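Local coordinates for uncharacterized protein (Bacteroides ovatus, PDB 3NQK), which is of unknown function but carries a domain of unknown function from the E-set clan, followed by a BT_3044-like C-terminal domain, at residues Q11-K16 with L43-S48; S54-I59 with I101-C106. All blocks are in the same frame, centred on the assembly; numbering follows the deposited sequence.

Contact 1: residues Q11-K16 with L43-S48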
loop_
_atom_site.group_PDB
_atom_site.type_symbol
_atom_site.label_atom_id
_atom_site.label_comp_id
_atom_site.label_asym_id
_atom_site.label_seq_id
_atom_site.Cartn_x
_atom_site.Cartn_y
_atom_site.Cartn_z
ATOM N N GLN A 11 5.808 21.174 20.561
ATOM C CA GLN A 11 5.412 20.271 19.429
ATOM C C GLN A 11 5.896 20.789 18.055
ATOM O O GLN A 11 5.764 21.965 17.738
ATOM C CB GLN A 11 3.908 20.076 19.408
ATOM C CG GLN A 11 3.403 19.259 20.551
ATOM C CD GLN A 11 1.967 18.864 20.382
ATOM O OE1 GLN A 11 1.103 19.709 20.185
ATOM N NE2 GLN A 11 1.695 17.566 20.470
ATOM N N TYR A 12 6.383 19.865 17.233
ATOM C CA TYR A 12 7.006 20.185 15.964
ATOM C C TYR A 12 6.160 19.611 14.811
ATOM O O TYR A 12 5.739 18.452 14.865
ATOM C CB TYR A 12 8.435 19.585 15.953
ATOM C CG TYR A 12 9.291 19.923 14.723
ATOM C CD1 TYR A 12 9.814 21.214 14.534
ATOM C CD2 TYR A 12 9.668 18.923 13.814
ATOM C CE1 TYR A 12 10.628 21.518 13.419
ATOM C CE2 TYR A 12 10.489 19.218 12.701
ATOM C CZ TYR A 12 10.956 20.513 12.514
ATOM O OH TYR A 12 11.754 20.796 11.432
ATOM N N VAL A 13 5.898 20.432 13.785
ATOM C CA VAL A 13 5.108 20.005 12.629
ATOM C C VAL A 13 6.002 19.841 11.423
ATOM O O VAL A 13 6.668 20.775 11.028
ATOM C CB VAL A 13 4.037 21.034 12.279
ATOM C CG1 VAL A 13 3.256 20.600 11.006
ATOM C CG2 VAL A 13 3.103 21.232 13.441
ATOM N N SER A 14 5.950 18.670 10.787
ATOM C CA SER A 14 6.837 18.369 9.677
ATOM C C SER A 14 6.229 17.404 8.656
ATOM O O SER A 14 5.181 16.806 8.890
ATOM C CB SER A 14 8.119 17.772 10.198
ATOM O OG SER A 14 7.867 16.539 10.823
ATOM N N PHE A 15 6.922 17.267 7.521
ATOM C CA PHE A 15 6.514 16.378 6.443
ATOM C C PHE A 15 7.101 15.007 6.664
ATOM O O PHE A 15 8.195 14.882 7.203
ATOM C CB PHE A 15 7.043 16.896 5.101
ATOM C CG PHE A 15 6.534 18.264 4.717
ATOM C CD1 PHE A 15 5.236 18.431 4.236
ATOM C CD2 PHE A 15 7.379 19.354 4.720
ATOM C CE1 PHE A 15 4.786 19.659 3.830
ATOM C CE2 PHE A 15 6.931 20.594 4.309
ATOM C CZ PHE A 15 5.629 20.747 3.869
ATOM N N LYS A 16 6.402 13.972 6.212
ATOM C CA LYS A 16 6.955 12.614 6.275
ATOM C C LYS A 16 6.782 11.875 4.953
ATOM O O LYS A 16 5.758 11.225 4.712
ATOM C CB LYS A 16 6.322 11.816 7.412
ATOM C CG LYS A 16 7.311 10.921 8.156
ATOM C CD LYS A 16 8.304 11.766 9.007
ATOM C CE LYS A 16 9.139 10.887 9.952
ATOM N NZ LYS A 16 9.849 9.768 9.220
ATOM N N LEU A 43 1.340 13.548 0.490
ATOM C CA LEU A 43 2.453 13.771 1.385
ATOM C C LEU A 43 1.948 14.033 2.790
ATOM O O LEU A 43 1.255 15.012 3.038
ATOM C CB LEU A 43 3.270 14.960 0.907
ATOM C CG LEU A 43 4.460 15.351 1.756
ATOM C CD1 LEU A 43 5.414 14.189 1.882
ATOM C CD2 LEU A 43 5.152 16.566 1.130
ATOM N N PRO A 44 2.277 13.143 3.713
ATOM C CA PRO A 44 1.805 13.293 5.058
ATOM C C PRO A 44 2.409 14.472 5.788
ATOM O O PRO A 44 3.616 14.723 5.692
ATOM C CB PRO A 44 2.250 11.998 5.728
ATOM C CG PRO A 44 2.338 11.029 4.652
ATOM C CD PRO A 44 2.719 11.767 3.437
ATOM N N ILE A 45 1.560 15.183 6.520
ATOM C CA ILE A 45 1.994 16.210 7.426
ATOM C C ILE A 45 1.748 15.682 8.844
ATOM O O ILE A 45 0.639 15.238 9.169
ATOM C CB ILE A 45 1.244 17.496 7.190
ATOM C CG1 ILE A 45 1.541 18.010 5.776
ATOM C CG2 ILE A 45 1.636 18.517 8.200
ATOM C CD1 ILE A 45 0.805 19.255 5.428
ATOM N N ILE A 46 2.803 15.688 9.654
ATOM C CA ILE A 46 2.803 15.030 10.939
ATOM C C ILE A 46 3.062 16.012 12.061
ATOM O O ILE A 46 3.937 16.873 11.949
ATOM C CB ILE A 46 3.908 13.924 10.974
ATOM C CG1 ILE A 46 3.384 12.636 10.376
ATOM C CG2 ILE A 46 4.355 13.656 12.352
ATOM C CD1 ILE A 46 3.103 12.731 8.931
ATOM N N VAL A 47 2.298 15.881 13.154
ATOM C CA VAL A 47 2.510 16.693 14.351
ATOM C C VAL A 47 3.132 15.833 15.443
ATOM O O VAL A 47 2.441 15.084 16.124
ATOM C CB VAL A 47 1.198 17.301 14.848
ATOM C CG1 VAL A 47 1.443 18.196 16.056
ATOM C CG2 VAL A 47 0.511 18.091 13.714
ATOM N N SER A 48 4.445 15.945 15.595
ATOM C CA SER A 48 5.202 15.101 16.534
ATOM C C SER A 48 5.297 15.726 17.883
ATOM O O SER A 48 5.554 16.923 18.002
ATOM C CB SER A 48 6.624 14.848 16.007
ATOM O OG SER A 48 6.616 13.963 14.884
HETATM O O HOH W 1 6.975 16.246 13.050
#
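Torsions bring Phe15 and Leu43 together: the phenylalanine CG stands anti to its own carbonyl carbon (chi1 -61°), the leucine CG anti to the backbone N (chi1 179°), and the turn about the next bond carries Leu43 CD2 to the ring. The two side chains meet at about a right angle, Phe15 CD1 lying 3.6 Å from Leu43 CD2. Ile45 lies alongside Phe15 and points the same way, with its CG1 4.0 Å from Phe15 CD1. Farther along this face, Val13 uses both branches: CG1 reaches Ile45 CG2 at 3.9 Å, and CG2 reaches Val47 CG2 at 4.1 Å. With an alanine here in place of Leu43, the Phe15 ring would probably lose the methyl beside its CD1, leaving a gap next to Ile45. The backbone evidence is an antiparallel pairing, the strand axes running at 161° to each other. Tyr12 and Ser14 form hydrogen-bonded pairs with Ser48 and Ile46, as in Ile46 N to Ser14 O at 2.7 Å, whereas Val13 and Phe15 occupy the non-hydrogen-bonded positions. Strand 12-15 is an outermost strand of its sheet within this chain. The face bearing Val13, Phe15 and Ile45 packs on Ile59, Ile61, Leu129 and Ile131 of a second sheet, consistent with the immunoglobulin-like beta sandwich of E-set domains. On the reverse face, a water donates to Tyr12 O and also hydrogen-bonds Ser48 OG at 3.0 Å. Lys16 lays its aliphatic CB 3.7 Å from Ile46 CD1, and its backbone N donates to Pro44 O. Met257 of the second subunit packs on Ile46 and Ser48, which places this side of the strand pair against the dimer partner.

Contact 2: residues S54-I59 with I101-C106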
loop_
_atom_site.group_PDB
_atom_site.type_symbol
_atom_site.label_atom_id
_atom_site.label_comp_id
_atom_site.label_asym_id
_atom_site.label_seq_id
_atom_site.Cartn_x
_atom_site.Cartn_y
_atom_site.Cartn_z
ATOM N N SER A 54 -3.216 19.483 21.170
ATOM C CA SER A 54 -4.409 20.061 21.769
ATOM C C SER A 54 -4.881 21.333 21.058
ATOM O O SER A 54 -5.763 22.024 21.549
ATOM C CB SER A 54 -4.153 20.351 23.250
ATOM O OG SER A 54 -3.020 21.183 23.405
ATOM N N GLN A 55 -4.307 21.619 19.893
ATOM C CA GLN A 55 -4.662 22.830 19.129
ATOM C C GLN A 55 -5.247 22.482 17.767
ATOM O O GLN A 55 -4.731 21.610 17.073
ATOM C CB GLN A 55 -3.411 23.718 18.900
ATOM C CG GLN A 55 -2.708 24.234 20.181
ATOM C CD GLN A 55 -1.583 25.287 19.876
ATOM O OE1 GLN A 55 -1.781 26.225 19.085
ATOM N NE2 GLN A 55 -0.434 25.135 20.532
ATOM N N ASP A 56 -6.342 23.144 17.392
ATOM C CA ASP A 56 -6.769 23.127 16.004
ATOM C C ASP A 56 -5.698 23.919 15.282
ATOM O O ASP A 56 -5.322 24.996 15.725
ATOM C CB ASP A 56 -8.148 23.782 15.809
ATOM C CG ASP A 56 -9.323 22.840 16.181
ATOM O OD1 ASP A 56 -9.606 22.654 17.399
ATOM O OD2 ASP A 56 -10.006 22.354 15.249
ATOM N N ARG A 57 -5.128 23.339 14.237
ATOM C CA ARG A 57 -4.026 23.973 13.539
ATOM C C ARG A 57 -4.329 24.109 12.073
ATOM O O ARG A 57 -4.699 23.138 11.409
ATOM C CB ARG A 57 -2.729 23.171 13.730
ATOM C CG ARG A 57 -2.488 22.736 15.172
ATOM C CD ARG A 57 -1.321 21.780 15.311
ATOM N NE ARG A 57 -0.061 22.485 15.503
ATOM C CZ ARG A 57 0.651 22.484 16.635
ATOM N NH1 ARG A 57 0.261 21.771 17.686
ATOM N NH2 ARG A 57 1.796 23.160 16.691
ATOM N N ASP A 58 -4.272 25.346 11.595
ATOM C CA ASP A 58 -4.336 25.627 10.187
ATOM C C ASP A 58 -2.913 25.815 9.722
ATOM O O ASP A 58 -2.278 26.807 10.054
ATOM C CB ASP A 58 -5.178 26.886 9.918
ATOM C CG ASP A 58 -6.677 26.625 10.052
ATOM O OD1 ASP A 58 -7.193 25.692 9.375
ATOM O OD2 ASP A 58 -7.341 27.354 10.822
ATOM N N ILE A 59 -2.390 24.820 9.010
ATOM C CA ILE A 59 -0.997 24.822 8.580
ATOM C C ILE A 59 -0.881 25.397 7.198
ATOM O O ILE A 59 -1.671 25.075 6.322
ATOM C CB ILE A 59 -0.418 23.388 8.604
ATOM C CG1 ILE A 59 -0.401 22.858 10.046
ATOM C CG2 ILE A 59 1.004 23.356 8.007
ATOM C CD1 ILE A 59 -0.344 21.349 10.158
ATOM N N ILE A 101 -5.462 20.395 10.702
ATOM C CA ILE A 101 -5.316 19.294 11.629
ATOM C C ILE A 101 -6.049 19.633 12.916
ATOM O O ILE A 101 -5.599 20.474 13.690
ATOM C CB ILE A 101 -3.847 19.004 11.956
ATOM C CG1 ILE A 101 -3.115 18.537 10.714
ATOM C CG2 ILE A 101 -3.744 17.931 13.051
ATOM C CD1 ILE A 101 -1.657 18.201 10.957
ATOM N N PRO A 102 -7.188 18.990 13.143
ATOM C CA PRO A 102 -7.957 19.291 14.347
ATOM C C PRO A 102 -7.252 18.851 15.604
ATOM O O PRO A 102 -6.364 18.012 15.552
ATOM C CB PRO A 102 -9.263 18.486 14.153
ATOM C CG PRO A 102 -8.940 17.456 13.122
ATOM C CD PRO A 102 -7.890 18.051 12.246
ATOM N N ALA A 103 -7.607 19.462 16.719
ATOM C CA ALA A 103 -7.120 19.020 18.002
ATOM C C ALA A 103 -7.460 17.556 18.127
ATOM O O ALA A 103 -8.464 17.104 17.587
ATOM C CB ALA A 103 -7.777 19.821 19.127
ATOM N N GLY A 104 -6.594 16.797 18.780
ATOM C CA GLY A 104 -6.813 15.344 18.943
ATOM C C GLY A 104 -6.295 14.489 17.790
ATOM O O GLY A 104 -6.246 13.280 17.894
ATOM N N SER A 105 -5.962 15.116 16.677
ATOM C CA SER A 105 -5.367 14.401 15.560
ATOM C C SER A 105 -3.936 14.880 15.380
ATOM O O SER A 105 -3.564 15.919 15.906
ATOM C CB SER A 105 -6.168 14.636 14.285
ATOM O OG SER A 105 -7.499 14.196 14.440
ATOM N N CYS A 106 -3.130 14.123 14.652
ATOM C CA CYS A 106 -1.739 14.499 14.460
ATOM C C CYS A 106 -1.206 14.145 13.089
ATOM O O CYS A 106 -0.032 14.288 12.841
ATOM C CB CYS A 106 -0.868 13.852 15.529
ATOM S SG CYS A 106 -0.760 12.064 15.417
#
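Ile59 and Ile101 approach methyl to methyl, CD1 to CD1 at 3.5 Å, their chains set aslant. In both, CG1 is anti to the carbonyl carbon (chi1 -64° in Ile59 and -65° in Ile101) and the chain runs on extended, so the CD1 ends reach each other. The backbones supply the frame: Arg57 and Ile101 form an antiparallel hydrogen-bonded pair, with Arg57 N to Ile101 O at 3.0 Å and Ile101 N to Arg57 O at 2.9 Å. The first donor is tilted 31° from the carbonyl plane, whereas the second bond is better aligned. Beyond this pair, Ala103 directs CB toward residues 54-56, and Asp56 OD1 lies 3.8 Å from that methyl. Pro102 to Ser105 make a type II beta turn with Gly104 at its third position, closed by Ser105 N to Pro102 O at 3.1 Å. Arg57 leads its guanidinium away from the turn, where Asn53 OD1 and the Asp134 carbonyl receive it, and Asp56 OD2 has a weak bond to His100. Apolar methyls and main-chain bonds thus join the two segments, while the charged ends find their polar partners beyond them.

From the N terminus, strand 12-15 pairs with the far end of strand 38-48, so contact 1 closes a loop of 26 residues that includes strand 27-32. Contact 2 opens in loop 54-56, ahead of strand 57-63, and closes over 41 residues, helix 65-76 among them, at the turn after strand 98-101. The two loops follow in series, neither nesting nor crossing. The centres of contacts 1 and 2 lie about 11 Å apart. Val47 N probably hydrogen-bonds Cys106 O at 2.8 Å, and Val47 CG2 packs on Ile101 CD1. Contact 1 lies in the four-stranded sheet; contact 2 runs from the mixed sheet packed against it through loop 102-106 to strand 107-115, linking the two.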